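Long-range contacts in terminal oxygenase component of carbazole 1,9a-dioxygenase (Nocardioides aromaticivorans, PDB 3GCF), which probably catalyses the angular dioxygenation of carbazole, using electrons passed from a ferredoxin through its Rieske [2Fe-2S] cluster to a mononuclear iron: residues G272-D277 and E288-I293; E26-F31 and N176-V181; P282-Y287 and L304-E309; V268-V273 and V367-L372. All blocks are in the same frame, centred on the assembly; numbering follows the deposited sequence.

Contact 1: residues G272-D277 and E288-I293; sequences GVLKVD and EFYVPI
Leu274 and Glu288 form an antiparallel hydrogen-bonded pair between strands 273-277 and 285-292, with Leu274 N giving a 2.8 Å bond to Glu288 O and Glu288 N returning one to Leu274 O. Next along, the CG1 methyl of Val273 sits over one face of the Phe289 ring, 3.7 Å from its centroid, in a CH-pi contact. With CG1 anti to the backbone N (chi1 -173°), that methyl is carried over the ring, while CG2 meets the ring at CD2. The two strands make a beta hairpin in the catalytic domain, whose fold belongs to the Bet v 1-like clan. With an alanine at Phe289, the Val273 methyls would probably lose the ring they pack on, and a gap would open toward Pro37 of strand 34-40. Leu274 and Glu288 side chains lie alongside each other, with Leu274 CD2 3.6 Å from Glu288 OE1. Tyr290 OH donates a 2.6 Å bond to the anti lone pair of that oxygen, while Glu288 OE2 is held by Tyr300 and Gln286. The carboxylate is thus gripped at both oxygens, and lies near iron ligand Asp337. At the edge of the Tyr290 ring, Gly272 O lies in plane, 3.5 Å from CD1. A water accepts from Tyr290 N and donates to Gly272 O.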
loop_
_atom_site.group_PDB
_atom_site.type_symbol
_atom_site.label_atom_id
_atom_site.label_comp_id
_atom_site.label_asym_id
_atom_site.label_seq_id
_atom_site.Cartn_x
_atom_site.Cartn_y
_atom_site.Cartn_z
ATOM N N GLY A 272 19.005 24.146 -2.961
ATOM C CA GLY A 272 18.745 23.257 -4.084
ATOM C C GLY A 272 17.787 23.897 -5.072
ATOM O O GLY A 272 16.660 23.429 -5.254
ATOM N N VAL A 273 18.242 24.971 -5.713
ATOM C CA VAL A 273 17.424 25.722 -6.659
ATOM C C VAL A 273 18.147 25.869 -7.993
ATOM O O VAL A 273 19.278 26.358 -8.049
ATOM C CB VAL A 273 17.101 27.127 -6.087
ATOM C CG1 VAL A 273 16.098 27.859 -6.982
ATOM C CG2 VAL A 273 16.556 26.985 -4.668
ATOM N N LEU A 274 17.485 25.444 -9.064
ATOM C CA LEU A 274 18.061 25.506 -10.400
ATOM C C LEU A 274 17.764 26.822 -11.108
ATOM O O LEU A 274 16.753 27.484 -10.839
ATOM C CB LEU A 274 17.513 24.364 -11.262
ATOM C CG LEU A 274 18.271 24.002 -12.546
ATOM C CD1 LEU A 274 19.479 23.164 -12.171
ATOM C CD2 LEU A 274 17.371 23.203 -13.495
ATOM N N LYS A 275 18.659 27.190 -12.016
ATOM C CA LYS A 275 18.507 28.389 -12.824
ATOM C C LYS A 275 19.004 28.046 -14.231
ATOM O O LYS A 275 20.176 27.728 -14.422
ATOM C CB LYS A 275 19.326 29.551 -12.247
ATOM C CG LYS A 275 19.163 30.849 -13.029
ATOM C CD LYS A 275 20.076 31.963 -12.524
ATOM C CE LYS A 275 19.838 33.246 -13.318
ATOM N NZ LYS A 275 20.702 34.371 -12.856
ATOM N N VAL A 276 18.097 28.089 -15.202
ATOM C CA VAL A 276 18.425 27.793 -16.596
ATOM C C VAL A 276 18.304 29.120 -17.318
ATOM O O VAL A 276 17.216 29.702 -17.413
ATOM C CB VAL A 276 17.448 26.767 -17.187
ATOM C CG1 VAL A 276 17.958 26.270 -18.536
ATOM C CG2 VAL A 276 17.288 25.600 -16.212
ATOM N N ASP A 277 19.438 29.576 -17.845
ATOM C CA ASP A 277 19.542 30.885 -18.478
ATOM C C ASP A 277 20.066 30.887 -19.921
ATOM O O ASP A 277 21.243 30.625 -20.162
ATOM C CB ASP A 277 20.469 31.709 -17.582
ATOM C CG ASP A 277 20.429 33.178 -17.869
ATOM O OD1 ASP A 277 19.743 33.597 -18.822
ATOM O OD2 ASP A 277 21.104 33.912 -17.117
ATOM N N GLU A 288 13.880 26.371 -10.814
ATOM C CA GLU A 288 13.238 25.160 -10.341
ATOM C C GLU A 288 13.609 24.895 -8.896
ATOM O O GLU A 288 14.765 25.073 -8.495
ATOM C CB GLU A 288 13.637 23.956 -11.204
ATOM C CG GLU A 288 13.366 24.133 -12.696
ATOM C CD GLU A 288 13.355 22.817 -13.457
ATOM O OE1 GLU A 288 14.073 21.873 -13.057
ATOM O OE2 GLU A 288 12.631 22.731 -14.469
ATOM N N PHE A 289 12.613 24.491 -8.112
ATOM C CA PHE A 289 12.816 24.158 -6.705
ATOM C C PHE A 289 12.351 22.716 -6.544
ATOM O O PHE A 289 11.460 22.259 -7.266
ATOM C CB PHE A 289 11.985 25.062 -5.790
ATOM C CG PHE A 289 12.298 26.528 -5.921
ATOM C CD1 PHE A 289 11.869 27.252 -7.029
ATOM C CD2 PHE A 289 12.995 27.193 -4.919
ATOM C CE1 PHE A 289 12.127 28.621 -7.132
ATOM C CE2 PHE A 289 13.257 28.562 -5.013
ATOM C CZ PHE A 289 12.822 29.275 -6.119
ATOM N N TYR A 290 12.955 22.000 -5.605
ATOM C CA TYR A 290 12.602 20.607 -5.372
ATOM C C TYR A 290 12.491 20.415 -3.866
ATOM O O TYR A 290 13.329 19.773 -3.245
ATOM C CB TYR A 290 13.686 19.696 -5.965
ATOM C CG TYR A 290 14.200 20.152 -7.327
ATOM C CD1 TYR A 290 15.176 21.140 -7.427
ATOM C CD2 TYR A 290 13.706 19.596 -8.511
ATOM C CE1 TYR A 290 15.657 21.568 -8.671
ATOM C CE2 TYR A 290 14.175 20.015 -9.763
ATOM C CZ TYR A 290 15.155 21.002 -9.833
ATOM O OH TYR A 290 15.647 21.411 -11.057
ATOM N N VAL A 291 11.441 20.984 -3.288
ATOM C CA VAL A 291 11.227 20.930 -1.850
ATOM C C VAL A 291 10.768 19.562 -1.372
ATOM O O VAL A 291 9.750 19.044 -1.819
ATOM C CB VAL A 291 10.201 21.998 -1.416
ATOM C CG1 VAL A 291 10.193 22.138 0.108
ATOM C CG2 VAL A 291 10.540 23.333 -2.076
ATOM N N PRO A 292 11.524 18.956 -0.452
ATOM C CA PRO A 292 11.151 17.636 0.060
ATOM C C PRO A 292 9.768 17.662 0.716
ATOM O O PRO A 292 9.425 18.608 1.423
ATOM C CB PRO A 292 12.250 17.332 1.086
ATOM C CG PRO A 292 13.398 18.196 0.654
ATOM C CD PRO A 292 12.724 19.466 0.232
ATOM N N ILE A 293 8.972 16.632 0.449
ATOM C CA ILE A 293 7.654 16.504 1.054
ATOM C C ILE A 293 7.870 15.445 2.127
ATOM O O ILE A 293 7.583 15.660 3.303
ATOM C CB ILE A 293 6.609 16.020 0.038
ATOM C CG1 ILE A 293 6.294 17.150 -0.950
ATOM C CG2 ILE A 293 5.345 15.559 0.762
ATOM C CD1 ILE A 293 5.422 16.736 -2.115
HETATM O O HOH W 1 14.584 23.186 -3.625
#

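Contact 2: residues E26-F31 and N176-V181; sequences EATLGF and NWRLGV
The Trp177 indole has Gly30 CA over one face, 3.2 Å above the ring plane, and Arg178 CG over the opposite face. Ala27 O lies at its edge, in the ring plane, and takes a 3.0 Å bond from Trp177 NE1 nearly along the C=O axis. Chi1 of Trp177 (69°) sets CG between the backbone N and the carbonyl carbon, and the indole reaches into the turn. Ala27 O also accepts from Gly30 N, so two donors hold it. At the far end of the indole, CH2 meets Phe31 CD2 at 3.7 Å, the ring planes being 79° apart. The Arg178 guanidinium carries Thr28 CA over one face and Asn176 OD1 at its edge. Residues 27-30 form a type I beta turn, and Asn176 is the N-cap of helix 177-184, so the contact joins an N-terminal turn to the start of a helix in the catalytic domain. Asn176 OD1 accepts Arg178 N, the capping bond, and Arg178 NE at 2.6 Å, from opposite faces of its amide plane. The other end of this amide crosses the interface: ND2 donates 2.8 Å to Thr28 O, on a lone pair, and also binds Glu295 O. One side chain therefore caps the helix, fixes the arginine and holds the turn. Arg178 NH1 binds Tyr24 O and Leu25 O, while a water accepts from Arg178 NH2 and is hydrogen-bonded to Thr28 OG1.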
loop_
_atom_site.group_PDB
_atom_site.type_symbol
_atom_site.label_atom_id
_atom_site.label_comp_id
_atom_site.label_asym_id
_atom_site.label_seq_id
_atom_site.Cartn_x
_atom_site.Cartn_y
_atom_site.Cartn_z
ATOM N N GLU A 26 22.926 12.267 4.064
ATOM C CA GLU A 26 22.123 12.222 5.279
ATOM C C GLU A 26 20.853 13.056 5.168
ATOM O O GLU A 26 19.849 12.747 5.806
ATOM C CB GLU A 26 22.940 12.729 6.469
ATOM C CG GLU A 26 24.044 11.800 6.927
ATOM C CD GLU A 26 25.060 12.505 7.815
ATOM O OE1 GLU A 26 24.641 13.297 8.689
ATOM O OE2 GLU A 26 26.275 12.257 7.641
ATOM N N ALA A 27 20.906 14.109 4.360
ATOM C CA ALA A 27 19.776 15.017 4.187
ATOM C C ALA A 27 18.647 14.428 3.347
ATOM O O ALA A 27 18.155 15.053 2.408
ATOM C CB ALA A 27 20.265 16.329 3.574
ATOM N N THR A 28 18.235 13.221 3.699
ATOM C CA THR A 28 17.164 12.537 2.992
ATOM C C THR A 28 15.901 13.390 2.940
ATOM O O THR A 28 15.171 13.382 1.952
ATOM C CB THR A 28 16.813 11.215 3.694
ATOM O OG1 THR A 28 18.002 10.433 3.860
ATOM C CG2 THR A 28 15.812 10.427 2.875
ATOM N N LEU A 29 15.654 14.131 4.012
ATOM C CA LEU A 29 14.461 14.957 4.111
ATOM C C LEU A 29 14.751 16.434 3.847
ATOM O O LEU A 29 13.942 17.301 4.177
ATOM C CB LEU A 29 13.833 14.753 5.499
ATOM C CG LEU A 29 12.322 14.895 5.713
ATOM C CD1 LEU A 29 11.553 14.184 4.615
ATOM C CD2 LEU A 29 11.955 14.310 7.080
ATOM N N GLY A 30 15.913 16.711 3.255
ATOM C CA GLY A 30 16.272 18.079 2.911
ATOM C C GLY A 30 17.185 18.829 3.860
ATOM O O GLY A 30 17.547 18.336 4.931
ATOM N N PHE A 31 17.575 20.031 3.447
ATOM C CA PHE A 31 18.423 20.889 4.261
ATOM C C PHE A 31 17.519 21.925 4.904
ATOM O O PHE A 31 16.874 22.711 4.207
ATOM C CB PHE A 31 19.473 21.601 3.401
ATOM C CG PHE A 31 20.616 20.721 2.977
ATOM C CD1 PHE A 31 21.486 20.185 3.921
ATOM C CD2 PHE A 31 20.823 20.424 1.637
ATOM C CE1 PHE A 31 22.550 19.361 3.534
ATOM C CE2 PHE A 31 21.882 19.603 1.241
ATOM C CZ PHE A 31 22.746 19.071 2.195
ATOM N N ASN A 176 12.747 11.120 -4.210
ATOM C CA ASN A 176 13.447 11.913 -3.214
ATOM C C ASN A 176 13.780 13.229 -3.913
ATOM O O ASN A 176 13.959 13.253 -5.133
ATOM C CB ASN A 176 14.736 11.208 -2.794
ATOM C CG ASN A 176 15.508 11.988 -1.757
ATOM O OD1 ASN A 176 16.536 12.594 -2.062
ATOM N ND2 ASN A 176 15.025 11.966 -0.517
ATOM N N TRP A 177 13.871 14.312 -3.148
ATOM C CA TRP A 177 14.160 15.625 -3.709
ATOM C C TRP A 177 15.514 15.716 -4.403
ATOM O O TRP A 177 15.661 16.440 -5.389
ATOM C CB TRP A 177 14.093 16.699 -2.617
ATOM C CG TRP A 177 15.204 16.604 -1.611
ATOM C CD1 TRP A 177 15.307 15.716 -0.583
ATOM C CD2 TRP A 177 16.385 17.419 -1.557
ATOM N NE1 TRP A 177 16.473 15.925 0.112
ATOM C CE2 TRP A 177 17.156 16.964 -0.465
ATOM C CE3 TRP A 177 16.865 18.490 -2.325
ATOM C CZ2 TRP A 177 18.388 17.542 -0.121
ATOM C CZ3 TRP A 177 18.090 19.066 -1.982
ATOM C CH2 TRP A 177 18.834 18.589 -0.889
ATOM N N ARG A 178 16.508 14.997 -3.890
ATOM C CA ARG A 178 17.834 15.048 -4.489
ATOM C C ARG A 178 17.830 14.530 -5.925
ATOM O O ARG A 178 18.617 14.985 -6.753
ATOM C CB ARG A 178 18.831 14.275 -3.618
ATOM C CG ARG A 178 19.042 14.935 -2.252
ATOM C CD ARG A 178 19.731 14.020 -1.254
ATOM N NE ARG A 178 18.977 12.787 -1.057
ATOM C CZ ARG A 178 19.289 11.845 -0.173
ATOM N NH1 ARG A 178 20.349 11.989 0.616
ATOM N NH2 ARG A 178 18.546 10.747 -0.091
ATOM N N LEU A 179 16.940 13.589 -6.229
ATOM C CA LEU A 179 16.857 13.066 -7.589
ATOM C C LEU A 179 16.268 14.150 -8.494
ATOM O O LEU A 179 16.509 14.162 -9.697
ATOM C CB LEU A 179 15.990 11.802 -7.640
ATOM C CG LEU A 179 16.504 10.620 -6.806
ATOM C CD1 LEU A 179 15.588 9.411 -6.980
ATOM C CD2 LEU A 179 17.927 10.282 -7.236
ATOM N N GLY A 180 15.492 15.057 -7.906
ATOM C CA GLY A 180 14.911 16.139 -8.682
ATOM C C GLY A 180 15.991 17.149 -9.037
ATOM O O GLY A 180 16.161 17.521 -10.205
ATOM N N VAL A 181 16.730 17.590 -8.020
ATOM C CA VAL A 181 17.814 18.554 -8.206
ATOM C C VAL A 181 18.824 18.047 -9.238
ATOM O O VAL A 181 19.175 18.753 -10.184
ATOM C CB VAL A 181 18.595 18.802 -6.888
ATOM C CG1 VAL A 181 19.679 19.856 -7.123
ATOM C CG2 VAL A 181 17.647 19.248 -5.782
HETATM O O HOH W 2 19.033 8.256 1.971
#

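Contact 3: residues P282-Y287 and L304-E309; sequences PTLIQY and LQRKVE
Arg306 CG stands anti to the backbone N (chi1 164°), and bends at chi2 and chi3 fold its guanidinium back onto Thr283. This is the open end of the beta hairpin made by strands 285-292 and 298-307, in the central sheet of the catalytic domain. Arg306 grips Thr283 side-on with two nitrogens: NE donates 2.9 Å to Thr283 O, and NH2 donates 2.9 Å to Thr283 OG1. The first acceptor lies in the guanidinium plane; the second is tilted 34° from it. NH2 also forms a salt bridge with Glu320, and Thr283 OG1 bonds to Asp281. Leu284 CD2 packs 3.4 Å from Arg306 NE. A methionine in place of Arg306 would probably leave Glu320 without its charged mate and Thr283 freer to move. Ile285 and Gln305 form the hydrogen-bonded pair of the backbones, with Gln305 N 2.8 Å from Ile285 O. On the other face of the sheet, Leu304 CD2 lies alongside Gln286, whose NE2 bonds to Glu288 and Asn334. Gln305 NE2 is held by Gly158 O and Thr164 OG1. Its OE1 lies at the edge of the Tyr287 ring and accepts a 2.6 Å bond from Tyr287 OH, which stands above the carbonyl plane.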
loop_
_atom_site.group_PDB
_atom_site.type_symbol
_atom_site.label_atom_id
_atom_site.label_comp_id
_atom_site.label_asym_id
_atom_site.label_seq_id
_atom_site.Cartn_x
_atom_site.Cartn_y
_atom_site.Cartn_z
ATOM N N PRO A 282 14.537 32.435 -25.335
ATOM C CA PRO A 282 15.601 33.418 -25.102
ATOM C C PRO A 282 15.163 34.569 -24.186
ATOM O O PRO A 282 15.972 35.117 -23.441
ATOM C CB PRO A 282 15.937 33.909 -26.510
ATOM C CG PRO A 282 15.704 32.687 -27.345
ATOM C CD PRO A 282 14.399 32.142 -26.774
ATOM N N THR A 283 13.882 34.925 -24.244
ATOM C CA THR A 283 13.352 36.026 -23.436
ATOM C C THR A 283 12.963 35.631 -22.016
ATOM O O THR A 283 12.339 36.417 -21.303
ATOM C CB THR A 283 12.094 36.633 -24.073
ATOM O OG1 THR A 283 11.061 35.641 -24.101
ATOM C CG2 THR A 283 12.378 37.109 -25.497
ATOM N N LEU A 284 13.333 34.429 -21.594
ATOM C CA LEU A 284 12.962 33.972 -20.261
ATOM C C LEU A 284 14.066 33.234 -19.523
ATOM O O LEU A 284 15.010 32.727 -20.129
ATOM C CB LEU A 284 11.754 33.029 -20.356
ATOM C CG LEU A 284 10.447 33.558 -20.946
ATOM C CD1 LEU A 284 9.492 32.395 -21.185
ATOM C CD2 LEU A 284 9.834 34.579 -19.999
ATOM N N ILE A 285 13.928 33.177 -18.204
ATOM C CA ILE A 285 14.852 32.439 -17.362
ATOM C C ILE A 285 13.970 31.470 -16.565
ATOM O O ILE A 285 12.889 31.847 -16.107
ATOM C CB ILE A 285 15.625 33.372 -16.406
ATOM C CG1 ILE A 285 16.649 34.184 -17.205
ATOM C CG2 ILE A 285 16.327 32.553 -15.314
ATOM C CD1 ILE A 285 17.481 35.136 -16.357
ATOM N N GLN A 286 14.412 30.223 -16.428
ATOM C CA GLN A 286 13.641 29.221 -15.697
ATOM C C GLN A 286 14.284 28.811 -14.380
ATOM O O GLN A 286 15.455 28.448 -14.332
ATOM C CB GLN A 286 13.421 27.967 -16.556
ATOM C CG GLN A 286 12.505 26.922 -15.898
ATOM C CD GLN A 286 11.946 25.905 -16.894
ATOM O OE1 GLN A 286 11.552 26.265 -18.007
ATOM N NE2 GLN A 286 11.889 24.638 -16.487
ATOM N N TYR A 287 13.499 28.869 -13.311
ATOM C CA TYR A 287 13.974 28.491 -11.989
ATOM C C TYR A 287 13.218 27.242 -11.565
ATOM O O TYR A 287 12.051 27.065 -11.918
ATOM C CB TYR A 287 13.700 29.615 -10.982
ATOM C CG TYR A 287 14.465 30.895 -11.246
ATOM C CD1 TYR A 287 15.817 31.009 -10.906
ATOM C CD2 TYR A 287 13.841 31.990 -11.847
ATOM C CE1 TYR A 287 16.532 32.193 -11.159
ATOM C CE2 TYR A 287 14.546 33.178 -12.104
ATOM C CZ TYR A 287 15.888 33.270 -11.757
ATOM O OH TYR A 287 16.581 34.435 -12.013
ATOM N N LEU A 304 9.011 30.913 -14.214
ATOM C CA LEU A 304 9.578 31.624 -15.348
ATOM C C LEU A 304 9.710 33.110 -15.043
ATOM O O LEU A 304 8.793 33.728 -14.503
ATOM C CB LEU A 304 8.704 31.401 -16.584
ATOM C CG LEU A 304 8.557 29.928 -16.997
ATOM C CD1 LEU A 304 7.783 29.841 -18.303
ATOM C CD2 LEU A 304 9.929 29.283 -17.155
ATOM N N GLN A 305 10.863 33.673 -15.390
ATOM C CA GLN A 305 11.151 35.081 -15.144
ATOM C C GLN A 305 11.314 35.877 -16.431
ATOM O O GLN A 305 12.125 35.537 -17.292
ATOM C CB GLN A 305 12.419 35.209 -14.307
ATOM C CG GLN A 305 12.896 36.637 -14.085
ATOM C CD GLN A 305 14.144 36.682 -13.224
ATOM O OE1 GLN A 305 15.138 36.029 -13.533
ATOM N NE2 GLN A 305 14.096 37.443 -12.141
ATOM N N ARG A 306 10.543 36.951 -16.538
ATOM C CA ARG A 306 10.572 37.820 -17.702
ATOM C C ARG A 306 10.888 39.259 -17.293
ATOM O O ARG A 306 10.320 39.781 -16.337
ATOM C CB ARG A 306 9.211 37.771 -18.399
ATOM C CG ARG A 306 8.959 38.892 -19.397
ATOM C CD ARG A 306 9.927 38.838 -20.558
ATOM N NE ARG A 306 9.711 37.682 -21.422
ATOM C CZ ARG A 306 8.644 37.518 -22.202
ATOM N NH1 ARG A 306 7.692 38.440 -22.219
ATOM N NH2 ARG A 306 8.538 36.447 -22.982
ATOM N N LYS A 307 11.799 39.897 -18.015
ATOM C CA LYS A 307 12.145 41.286 -17.724
ATOM C C LYS A 307 10.975 42.137 -18.220
ATOM O O LYS A 307 10.466 41.914 -19.320
ATOM C CB LYS A 307 13.436 41.676 -18.455
ATOM C CG LYS A 307 14.007 43.028 -18.042
ATOM C CD LYS A 307 15.356 43.295 -18.703
ATOM C CE LYS A 307 15.919 44.645 -18.272
ATOM N NZ LYS A 307 17.245 44.953 -18.893
ATOM N N VAL A 308 10.536 43.091 -17.406
ATOM C CA VAL A 308 9.419 43.956 -17.779
ATOM C C VAL A 308 9.724 45.427 -17.507
ATOM O O VAL A 308 10.517 45.754 -16.627
ATOM C CB VAL A 308 8.133 43.580 -17.009
ATOM C CG1 VAL A 308 7.725 42.157 -17.338
ATOM C CG2 VAL A 308 8.356 43.742 -15.511
ATOM N N GLU A 309 9.081 46.309 -18.265
ATOM C CA GLU A 309 9.286 47.746 -18.115
ATOM C C GLU A 309 8.063 48.458 -17.552
ATOM O O GLU A 309 8.135 49.635 -17.201
ATOM C CB GLU A 309 9.658 48.368 -19.464
ATOM C CG GLU A 309 11.125 48.215 -19.846
ATOM C CD GLU A 309 11.625 46.790 -19.710
ATOM O OE1 GLU A 309 10.976 45.875 -20.265
ATOM O OE2 GLU A 309 12.672 46.586 -19.048
HETATM O O HOH W 3 13.473 38.624 -20.142
#

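Contact 4: residues V268-V273 and V367-L372; sequences VWLPGV and VKWRTL
Val268 meets Trp369 across the interface with both methyls: CG2 lies over one face of the six-membered ring, 4.1 Å from its centroid, as a CH-pi contact, and CG1 is 3.8 Å from CE3. Chi1 of Val268 (62°) turns both branches to the indole. The bond from CA to CB of Trp269 leads away from the helix, and its NE1 bonds to Ser267. Leu270 reaches back to the helix: its CD2 touches Trp369 CZ3 at 3.9 Å, and its CD1 comes near Leu372 O. Pro271 follows a cis peptide bond. Its carbonyl O lies in the plane of the indole, at the edge, 3.7 Å from Trp369 CH2. Gly272 closes the row with CA 3.6 Å from the same CH2. A CB there would meet the indole, and would also press on the carbonyl O of Pro271. No hydrogen bond crosses between the segments; the contact is buried and carried by one large ring. Trp369 NE1 turns to Tyr24 OH instead, at the N-terminal end of the chain. Gly272 and Val273 both face Trp269 in a classic beta bulge. The arrangement is helix-on-sheet packing, joining helix 364-376 to the central antiparallel sheet of the Bet v 1-like catalytic domain.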
loop_
_atom_site.group_PDB
_atom_site.type_symbol
_atom_site.label_atom_id
_atom_site.label_comp_id
_atom_site.label_asym_id
_atom_site.label_seq_id
_atom_site.Cartn_x
_atom_site.Cartn_y
_atom_site.Cartn_z
ATOM N N VAL A 268 22.914 25.572 -10.038
ATOM C CA VAL A 268 22.118 25.144 -8.901
ATOM C C VAL A 268 22.688 25.826 -7.661
ATOM O O VAL A 268 23.905 25.937 -7.508
ATOM C CB VAL A 268 22.147 23.601 -8.740
ATOM C CG1 VAL A 268 23.567 23.126 -8.477
ATOM C CG2 VAL A 268 21.213 23.180 -7.616
ATOM N N TRP A 269 21.801 26.289 -6.784
ATOM C CA TRP A 269 22.211 26.983 -5.573
ATOM C C TRP A 269 21.538 26.398 -4.336
ATOM O O TRP A 269 20.405 25.911 -4.404
ATOM C CB TRP A 269 21.866 28.470 -5.697
ATOM C CG TRP A 269 22.362 29.067 -6.983
ATOM C CD1 TRP A 269 21.837 28.881 -8.227
ATOM C CD2 TRP A 269 23.540 29.861 -7.161
ATOM N NE1 TRP A 269 22.616 29.501 -9.172
ATOM C CE2 TRP A 269 23.670 30.110 -8.545
ATOM C CE3 TRP A 269 24.504 30.383 -6.284
ATOM C CZ2 TRP A 269 24.727 30.860 -9.076
ATOM C CZ3 TRP A 269 25.554 31.126 -6.810
ATOM C CH2 TRP A 269 25.657 31.357 -8.196
ATOM N N LEU A 270 22.239 26.434 -3.207
ATOM C CA LEU A 270 21.680 25.919 -1.963
ATOM C C LEU A 270 20.419 26.727 -1.658
ATOM O O LEU A 270 20.356 27.918 -1.959
ATOM C CB LEU A 270 22.693 26.059 -0.821
ATOM C CG LEU A 270 23.800 25.000 -0.766
ATOM C CD1 LEU A 270 24.868 25.402 0.244
ATOM C CD2 LEU A 270 23.190 23.654 -0.378
ATOM N N PRO A 271 19.404 26.097 -1.048
ATOM C CA PRO A 271 19.356 24.698 -0.611
ATOM C C PRO A 271 19.072 23.679 -1.715
ATOM O O PRO A 271 18.919 22.489 -1.434
ATOM C CB PRO A 271 18.260 24.718 0.447
ATOM C CG PRO A 271 17.287 25.694 -0.134
ATOM C CD PRO A 271 18.190 26.819 -0.617
ATOM N N GLY A 272 19.005 24.146 -2.961
ATOM C CA GLY A 272 18.745 23.257 -4.084
ATOM C C GLY A 272 17.787 23.897 -5.072
ATOM O O GLY A 272 16.660 23.429 -5.254
ATOM N N VAL A 273 18.242 24.971 -5.713
ATOM C CA VAL A 273 17.424 25.722 -6.659
ATOM C C VAL A 273 18.147 25.869 -7.993
ATOM O O VAL A 273 19.278 26.358 -8.049
ATOM C CB VAL A 273 17.101 27.127 -6.087
ATOM C CG1 VAL A 273 16.098 27.859 -6.982
ATOM C CG2 VAL A 273 16.556 26.985 -4.668
ATOM N N VAL A 367 28.677 16.282 -8.841
ATOM C CA VAL A 367 29.576 15.932 -7.749
ATOM C C VAL A 367 29.987 17.188 -6.985
ATOM O O VAL A 367 30.074 17.171 -5.759
ATOM C CB VAL A 367 30.847 15.220 -8.262
ATOM C CG1 VAL A 367 31.860 15.072 -7.126
ATOM C CG2 VAL A 367 30.482 13.858 -8.824
ATOM N N LYS A 368 30.242 18.275 -7.708
ATOM C CA LYS A 368 30.628 19.529 -7.063
ATOM C C LYS A 368 29.468 20.049 -6.231
ATOM O O LYS A 368 29.672 20.603 -5.151
ATOM C CB LYS A 368 31.022 20.583 -8.102
ATOM C CG LYS A 368 32.320 20.286 -8.824
ATOM C CD LYS A 368 32.647 21.378 -9.823
ATOM C CE LYS A 368 33.814 20.970 -10.709
ATOM N NZ LYS A 368 35.016 20.679 -9.897
ATOM N N TRP A 369 28.253 19.873 -6.745
ATOM C CA TRP A 369 27.050 20.308 -6.041
ATOM C C TRP A 369 26.849 19.508 -4.754
ATOM O O TRP A 369 26.517 20.072 -3.714
ATOM C CB TRP A 369 25.816 20.177 -6.956
ATOM C CG TRP A 369 24.549 19.773 -6.240
ATOM C CD1 TRP A 369 23.959 18.540 -6.256
ATOM C CD2 TRP A 369 23.763 20.580 -5.350
ATOM N NE1 TRP A 369 22.861 18.526 -5.429
ATOM C CE2 TRP A 369 22.718 19.764 -4.859
ATOM C CE3 TRP A 369 23.843 21.911 -4.916
ATOM C CZ2 TRP A 369 21.757 20.235 -3.951
ATOM C CZ3 TRP A 369 22.886 22.379 -4.009
ATOM C CH2 TRP A 369 21.860 21.541 -3.538
ATOM N N ARG A 370 27.050 18.197 -4.820
ATOM C CA ARG A 370 26.882 17.354 -3.640
ATOM C C ARG A 370 27.878 17.752 -2.565
ATOM O O ARG A 370 27.536 17.828 -1.386
ATOM C CB ARG A 370 27.099 15.883 -3.989
ATOM C CG ARG A 370 26.064 15.301 -4.926
ATOM C CD ARG A 370 26.409 13.862 -5.251
ATOM N NE ARG A 370 25.380 13.218 -6.060
ATOM C CZ ARG A 370 25.516 12.018 -6.612
ATOM N NH1 ARG A 370 26.640 11.338 -6.445
ATOM N NH2 ARG A 370 24.529 11.494 -7.323
ATOM N N THR A 371 29.112 17.996 -2.992
ATOM C CA THR A 371 30.195 18.381 -2.099
ATOM C C THR A 371 29.901 19.710 -1.419
ATOM O O THR A 371 30.016 19.835 -0.201
ATOM C CB THR A 371 31.511 18.500 -2.877
ATOM O OG1 THR A 371 31.816 17.237 -3.470
ATOM C CG2 THR A 371 32.653 18.915 -1.957
ATOM N N LEU A 372 29.518 20.699 -2.215
ATOM C CA LEU A 372 29.204 22.016 -1.683
ATOM C C LEU A 372 28.012 21.959 -0.726
ATOM O O LEU A 372 28.003 22.630 0.303
ATOM C CB LEU A 372 28.897 22.979 -2.827
ATOM C CG LEU A 372 28.510 24.399 -2.411
ATOM C CD1 LEU A 372 29.732 25.124 -1.848
ATOM C CD2 LEU A 372 27.950 25.144 -3.612
#

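Overall arrangement
Contacts 1, 3 and 4 all reach one antiparallel sheet of the catalytic domain. Contacts 1 and 3 share strand 285-292, and Val276 N lies 2.8 Å from Gln286 O between them, a probable hydrogen bond. Contacts 1 and 4 share Gly272 and Val273. Contact 2 packs on both: Pro292 CG is 3.3 Å from Trp177 CG, and Val181 CG1 is 3.7 Å from Val268 CG2. It does not touch contact 3; their nearest atoms are about 10 Å apart. Contact 1 is close to the metal: the side chain of Glu288 is about 7 Å from the bound Fe (II) ion. The Gln286 side chain of contact 3 is about 8 Å from the metal and that of Val268 in contact 4 about 13 Å.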